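Local structure of beta-ketoacyl-[acyl-carrier-protein] synthase FabY (Pseudomonas aeruginosa, 4CW4) at residues N261-P264 with T265-N269; A287-L290 with Y291-K295. The protein catalyses the condensation of acetyl-CoA with malonyl-ACP to give acetoacetyl-ACP, the primer that starts fatty acid biosynthesis. All coordinates share one frame; numbering follows the deposited sequence. Where two conformers were deposited one is given.

Contact 1 of 2, residues N261-P264 with T265-N269; sequences NSMP and TDFIN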
ATOM      1  N   ASN A 261       0.874   3.471   5.205  1.00  9.91           N
ATOM      2  CA  ASN A 261       0.233   2.149   5.217  1.00 10.21           C
ATOM      3  C   ASN A 261       1.202   0.992   5.386  1.00 10.96           C
ATOM      4  O   ASN A 261       0.773  -0.122   5.671  1.00 11.78           O
ATOM      5  CB  ASN A 261      -0.696   1.960   4.007  1.00 10.69           C
ATOM      6  CG  ASN A 261      -0.005   1.345   2.821  1.00 11.29           C
ATOM      7  OD1 ASN A 261       1.104   1.723   2.444  1.00 11.55           O
ATOM      8  ND2 ASN A 261      -0.682   0.384   2.211  1.00 11.85           N
ATOM      9  N   SER A 262       2.499   1.258   5.224  1.00 10.42           N
ATOM     10  CA  SER A 262       3.523   0.234   5.458  1.00 11.13           C
ATOM     11  C   SER A 262       3.937   0.080   6.909  1.00 11.40           C
ATOM     12  O   SER A 262       4.653  -0.857   7.255  1.00 11.90           O
ATOM     13  CB  SER A 262       4.772   0.538   4.629  1.00 11.96           C
ATOM     14  OG  SER A 262       5.334   1.794   5.018  1.00 12.49           O
ATOM     15  N   MET A 263       3.508   0.999   7.765  0.71  9.56           N
ATOM     16  CA  MET A 263       4.018   1.013   9.126  0.71  9.61           C
ATOM     17  C   MET A 263       3.679  -0.212   9.977  0.71  9.21           C
ATOM     18  O   MET A 263       4.479  -0.567  10.841  0.71  9.97           O
ATOM     19  CB  MET A 263       3.660   2.325   9.823  0.71  8.82           C
ATOM     20  CG  MET A 263       4.505   3.456   9.280  0.71  8.69           C
ATOM     21  SD  MET A 263       6.169   3.435  10.030  0.71  9.38           S
ATOM     22  CE  MET A 263       7.154   4.212   8.750  0.71 11.04           C
ATOM     23  N   PRO A 264       2.530  -0.883   9.738  1.00 10.42           N
ATOM     24  CA  PRO A 264       2.320  -2.145  10.462  1.00 11.68           C
ATOM     25  C   PRO A 264       3.426  -3.169  10.176  1.00 12.36           C
ATOM     26  O   PRO A 264       3.786  -3.934  11.052  1.00 14.99           O
ATOM     27  CB  PRO A 264       0.964  -2.628   9.932  1.00 11.44           C
ATOM     28  CG  PRO A 264       0.230  -1.346   9.656  1.00 10.77           C
ATOM     29  CD  PRO A 264       1.304  -0.455   9.047  1.00 10.48           C
ATOM     30  N   THR A 265       3.957  -3.151   8.961  1.00 11.02           N
ATOM     31  CA  THR A 265       5.076  -3.988   8.538  1.00 11.34           C
ATOM     32  C   THR A 265       6.401  -3.448   9.092  1.00 11.47           C
ATOM     33  O   THR A 265       7.198  -4.182   9.680  1.00 11.44           O
ATOM     34  CB  THR A 265       5.163  -3.959   6.991  1.00 10.84           C
ATOM     35  OG1 THR A 265       3.862  -4.242   6.464  1.00 10.43           O
ATOM     36  CG2 THR A 265       6.200  -4.956   6.487  1.00 11.89           C
ATOM     37  N   ASP A 266       6.639  -2.157   8.889  1.00 10.27           N
ATOM     38  CA  ASP A 266       7.892  -1.551   9.308  1.00 10.85           C
ATOM     39  C   ASP A 266       8.114  -1.697  10.814  1.00 11.50           C
ATOM     40  O   ASP A 266       9.230  -1.916  11.262  1.00 12.33           O
ATOM     41  CB  ASP A 266       7.911  -0.062   8.938  1.00 11.82           C
ATOM     42  CG  ASP A 266       7.759   0.192   7.444  1.00 13.64           C
ATOM     43  OD1 ASP A 266       8.207  -0.634   6.620  1.00 15.08           O
ATOM     44  OD2 ASP A 266       7.166   1.244   7.098  1.00 15.30           O
ATOM     45  N   PHE A 267       7.053  -1.553  11.607  1.00 10.86           N
ATOM     46  CA  PHE A 267       7.187  -1.678  13.056  1.00 10.71           C
ATOM     47  C   PHE A 267       7.611  -3.095  13.455  1.00 11.68           C
ATOM     48  O   PHE A 267       8.332  -3.285  14.418  1.00 11.94           O
ATOM     49  CB  PHE A 267       5.880  -1.303  13.763  1.00 10.80           C
ATOM     50  CG  PHE A 267       5.839   0.123  14.233  1.00 11.00           C
ATOM     51  CD1 PHE A 267       6.327   1.149  13.447  1.00 12.64           C
ATOM     52  CD2 PHE A 267       5.326   0.439  15.481  1.00 11.68           C
ATOM     53  CE1 PHE A 267       6.307   2.453  13.876  1.00 12.88           C
ATOM     54  CE2 PHE A 267       5.319   1.764  15.928  1.00 13.10           C
ATOM     55  CZ  PHE A 267       5.814   2.769  15.121  1.00 13.10           C
ATOM     56  N   ILE A 268       7.165  -4.098  12.725  1.00 12.35           N
ATOM     57  CA  ILE A 268       7.572  -5.463  13.050  1.00 11.14           C
ATOM     58  C   ILE A 268       9.070  -5.683  12.800  1.00 10.93           C
ATOM     59  O   ILE A 268       9.759  -6.261  13.638  1.00 11.53           O
ATOM     60  CB  ILE A 268       6.729  -6.483  12.278  1.00 11.82           C
ATOM     61  CG1 ILE A 268       5.288  -6.452  12.789  1.00 12.68           C
ATOM     62  CG2 ILE A 268       7.274  -7.902  12.425  1.00 13.09           C
ATOM     63  CD1 ILE A 268       4.324  -7.160  11.879  1.00 13.88           C
ATOM     64  N   ASN A 269       9.584  -5.237  11.659  1.00 11.25           N
ATOM     65  CA  ASN A 269      11.023  -5.331  11.416  1.00 11.41           C
ATOM     66  C   ASN A 269      11.849  -4.570  12.460  1.00 12.64           C
ATOM     67  O   ASN A 269      12.849  -5.084  12.948  1.00 12.54           O
ATOM     68  CB  ASN A 269      11.374  -4.821  10.021  1.00 11.71           C
ATOM     69  CG  ASN A 269      10.807  -5.688   8.933  1.00 12.33           C
ATOM     70  OD1 ASN A 269      10.826  -6.924   9.031  1.00 12.98           O
ATOM     71  ND2 ASN A 269      10.310  -5.054   7.873  1.00 13.31           N
TER
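S262 and D266 meet through their side chains at the start of helix 263-273: the serine OG donates to D266 OD2 over 2.8 Å, reaching that oxygen on its syn side, 27° out of the carboxylate plane. With chi1 at 62°, OG sits between the serine's own N and carbonyl carbon, a position from which a short hydroxyl can reach a carboxylate one turn on. Backbone bonds run beside this pair. D266 N gives an almost straight bond of 2.9 Å to S262 O, which also takes a weak one from T265 N, and F267 N bonds to M263 O. P264, lacking an N-H, suits the first turn of a helix, where the N-H groups are not needed for the helix's own i to i+4 bonds.

The apolar contact belongs to M263, which has two conformers; in the one given, SD lies 4.0 Å from F267 CE1, an oblique Met-aromatic contact that holds for this copy alone. The F267 ring also meets Y271 and H188 edge-to-face.

D266 OD1 bonds to N543 ND2 of the second subunit. With one oxygen held within its own helix and the other across the dimer interface, the buried carboxylate is fixed in rotation, and its charge is probably eased by these donors and the nearby helix N-terminus.

Contact 2 of 2, residues A287-L290 with Y291-K295; sequences ATFL and YNLQK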
ATOM      1  N   ALA A 287      -9.298  -7.583  -0.254  1.00 12.07           N
ATOM      2  CA  ALA A 287      -8.573  -8.851  -0.455  1.00 11.95           C
ATOM      3  C   ALA A 287      -7.104  -8.779  -0.068  1.00 10.28           C
ATOM      4  O   ALA A 287      -6.339  -9.697  -0.313  1.00 11.92           O
ATOM      5  CB  ALA A 287      -8.712  -9.302  -1.875  1.00 13.59           C
ATOM      6  N   THR A 288      -6.713  -7.683   0.572  1.00  9.72           N
ATOM      7  CA  THR A 288      -5.310  -7.392   0.844  1.00  9.36           C
ATOM      8  C   THR A 288      -4.517  -8.523   1.513  1.00  9.47           C
ATOM      9  O   THR A 288      -3.389  -8.805   1.095  1.00  9.98           O
ATOM     10  CB  THR A 288      -5.210  -6.075   1.660  1.00 10.05           C
ATOM     11  OG1 THR A 288      -5.428  -4.964   0.788  1.00 10.56           O
ATOM     12  CG2 THR A 288      -3.868  -5.907   2.348  1.00  9.90           C
ATOM     13  N   PHE A 289      -5.054  -9.174   2.542  1.00  9.73           N
ATOM     14  CA  PHE A 289      -4.224 -10.171   3.198  1.00  9.71           C
ATOM     15  C   PHE A 289      -3.800 -11.272   2.235  1.00  9.73           C
ATOM     16  O   PHE A 289      -2.674 -11.730   2.299  1.00  9.80           O
ATOM     17  CB  PHE A 289      -4.893 -10.759   4.444  1.00  9.31           C
ATOM     18  CG  PHE A 289      -4.222 -12.006   4.930  1.00 10.70           C
ATOM     19  CD1 PHE A 289      -3.058 -11.938   5.671  1.00 10.98           C
ATOM     20  CD2 PHE A 289      -4.731 -13.244   4.608  1.00 10.11           C
ATOM     21  CE1 PHE A 289      -2.440 -13.068   6.105  1.00 11.15           C
ATOM     22  CE2 PHE A 289      -4.101 -14.392   5.042  1.00 10.50           C
ATOM     23  CZ  PHE A 289      -2.952 -14.304   5.786  1.00 10.49           C
ATOM     24  N   LEU A 290      -4.694 -11.686   1.345  1.00  9.80           N
ATOM     25  CA  LEU A 290      -4.348 -12.707   0.375  1.00 10.38           C
ATOM     26  C   LEU A 290      -3.281 -12.207  -0.600  1.00 10.29           C
ATOM     27  O   LEU A 290      -2.481 -12.994  -1.073  1.00 11.54           O
ATOM     28  CB  LEU A 290      -5.595 -13.222  -0.360  1.00 11.53           C
ATOM     29  CG  LEU A 290      -6.578 -14.065   0.472  1.00 11.52           C
ATOM     30  CD1 LEU A 290      -7.730 -14.561  -0.397  1.00 12.57           C
ATOM     31  CD2 LEU A 290      -5.864 -15.240   1.103  1.00 12.80           C
ATOM     32  N   TYR A 291      -3.268 -10.910  -0.913  1.00 10.61           N
ATOM     33  CA  TYR A 291      -2.194 -10.366  -1.724  1.00 10.50           C
ATOM     34  C   TYR A 291      -0.830 -10.470  -1.019  1.00  9.84           C
ATOM     35  O   TYR A 291       0.174 -10.862  -1.628  1.00 11.47           O
ATOM     36  CB  TYR A 291      -2.488  -8.908  -2.096  1.00  9.86           C
ATOM     37  CG  TYR A 291      -3.572  -8.663  -3.135  1.00 11.35           C
ATOM     38  CD1 TYR A 291      -4.757  -9.361  -3.147  1.00 11.85           C
ATOM     39  CD2 TYR A 291      -3.407  -7.689  -4.094  1.00 10.87           C
ATOM     40  CE1 TYR A 291      -5.737  -9.113  -4.099  1.00 11.80           C
ATOM     41  CE2 TYR A 291      -4.379  -7.428  -5.037  1.00 11.52           C
ATOM     42  CZ  TYR A 291      -5.542  -8.150  -5.036  1.00 10.73           C
ATOM     43  OH  TYR A 291      -6.527  -7.914  -5.970  1.00 11.78           O
ATOM     44  N   ASN A 292      -0.799 -10.162   0.273  1.00 10.05           N
ATOM     45  CA  ASN A 292       0.413 -10.356   1.057  1.00  9.75           C
ATOM     46  C   ASN A 292       0.768 -11.852   1.108  1.00 10.67           C
ATOM     47  O   ASN A 292       1.936 -12.236   1.047  1.00 11.59           O
ATOM     48  CB  ASN A 292       0.230  -9.815   2.485  1.00  9.27           C
ATOM     49  CG  ASN A 292       0.413  -8.315   2.585  1.00 10.74           C
ATOM     50  OD1 ASN A 292       1.150  -7.701   1.810  1.00 10.85           O
ATOM     51  ND2 ASN A 292      -0.239  -7.726   3.574  1.00 12.93           N
ATOM     52  N   LEU A 293      -0.241 -12.703   1.224  1.00 10.21           N
ATOM     53  CA  LEU A 293      -0.007 -14.144   1.343  1.00 10.59           C
ATOM     54  C   LEU A 293       0.551 -14.702   0.023  1.00 10.56           C
ATOM     55  O   LEU A 293       1.406 -15.577   0.044  1.00 10.68           O
ATOM     56  CB  LEU A 293      -1.279 -14.881   1.766  1.00 10.08           C
ATOM     57  CG  LEU A 293      -1.161 -16.373   2.089  1.00 11.19           C
ATOM     58  CD1 LEU A 293      -0.224 -16.582   3.248  1.00 12.91           C
ATOM     59  CD2 LEU A 293      -2.526 -16.972   2.412  1.00 10.72           C
ATOM     60  N   GLN A 294       0.111 -14.162  -1.112  1.00 10.97           N
ATOM     61  CA  GLN A 294       0.650 -14.600  -2.388  1.00 11.10           C
ATOM     62  C   GLN A 294       2.159 -14.337  -2.439  1.00 11.47           C
ATOM     63  O   GLN A 294       2.959 -15.193  -2.878  1.00 11.15           O
ATOM     64  CB  GLN A 294      -0.044 -13.913  -3.559  1.00 11.47           C
ATOM     65  CG  GLN A 294       0.357 -14.527  -4.907  1.00 12.28           C
ATOM     66  CD  GLN A 294      -0.200 -13.766  -6.087  1.00 14.15           C
ATOM     67  OE1 GLN A 294       0.205 -12.626  -6.339  1.00 15.81           O
ATOM     68  NE2 GLN A 294      -1.150 -14.372  -6.806  1.00 13.59           N
ATOM     69  N   LYS A 295       2.550 -13.136  -2.024  1.00 11.91           N
ATOM     70  CA  LYS A 295       3.959 -12.807  -1.948  1.00 12.45           C
ATOM     71  C   LYS A 295       4.696 -13.755  -0.994  1.00 11.58           C
ATOM     72  O   LYS A 295       5.796 -14.232  -1.305  1.00 11.76           O
ATOM     73  CB  LYS A 295       4.113 -11.343  -1.536  1.00 12.89           C
ATOM     74  CG  LYS A 295       5.537 -10.833  -1.430  1.00 13.54           C
ATOM     75  CD  LYS A 295       6.123 -10.478  -2.772  1.00 13.92           C
ATOM     76  CE  LYS A 295       7.602 -10.158  -2.609  1.00 14.28           C
ATOM     77  NZ  LYS A 295       8.244  -9.765  -3.879  1.00 14.82           N
TER
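A287 and Y291 touch one turn apart where helix 288-301 begins: the methyl CB of A287 lies 3.7 Å from Y291 CE1, while A287 O comes within 3.3 Å of Y291 CD1, oblique to the ring. The small alanine at the N-cap position leaves room for the tyrosine ring to swing back beside it; chi1 of -73° sets Y291 CG beside its own N and directs the ring toward the helix start. A second apolar cluster centres on L293, whose CD2 is 4.0 Å from both F289 CE2 and L290 CD2. The leucine branch thus bridges its neighbours three and four residues back, and its CB lies over one face of the phenyl ring, offset toward the rim.

Backbone bonds fix this spacing. Y291 N makes only a weak bond to A287 O, but N292 N meets T288 O at 3.0 Å, and L293 N and Q294 N each reach their acceptors, F289 O and L290 O, over 2.8 Å.

Farther out, T288 OG1 bonds to A285 O and G284 N, tying the first turn to the residues just before it. N292 OD1 accepts from I282 N, so this buried amide links the helix to strand 278-283. F289 packs against helix 482-496, L290 against strands 387-394 and 532-539, and Q294 NE2 bonds to V392 O. Q294 OE1 also accepts from K295 NZ of the second subunit.

Side chain to side chain, about 6 Å separates A287 from C286, the inferred active-site cysteine, and about 7 Å from H439, predicted to be catalytic. The arrangement is consistent with the nucleophile elbow of thiolase-fold ketosynthases, with C286 in the turn between strand 278-283 and a buried helix.

Both contacts are buried first turns of helices, in series along the chain within the N-terminal ketosynthase region, with centres 15 Å apart and nearest atoms about 6 Å apart. Strand 278-283 lies between them in sequence and contacts both helices: T265 bonds to S281, N292 to I282. Their chemistry differs with place. Contact 1, away from the annotated sites, uses a serine-aspartate pair; contact 2, directly after C286, joins apolar side chains across its turns, while its polar T288, N292 and Q294 bond to neighbouring strands and loop. Each also reaches the second subunit: D266 of contact 1 meets N543 there, and in contact 2 Q294 and K295 pair with K295 and Q294 of that subunit.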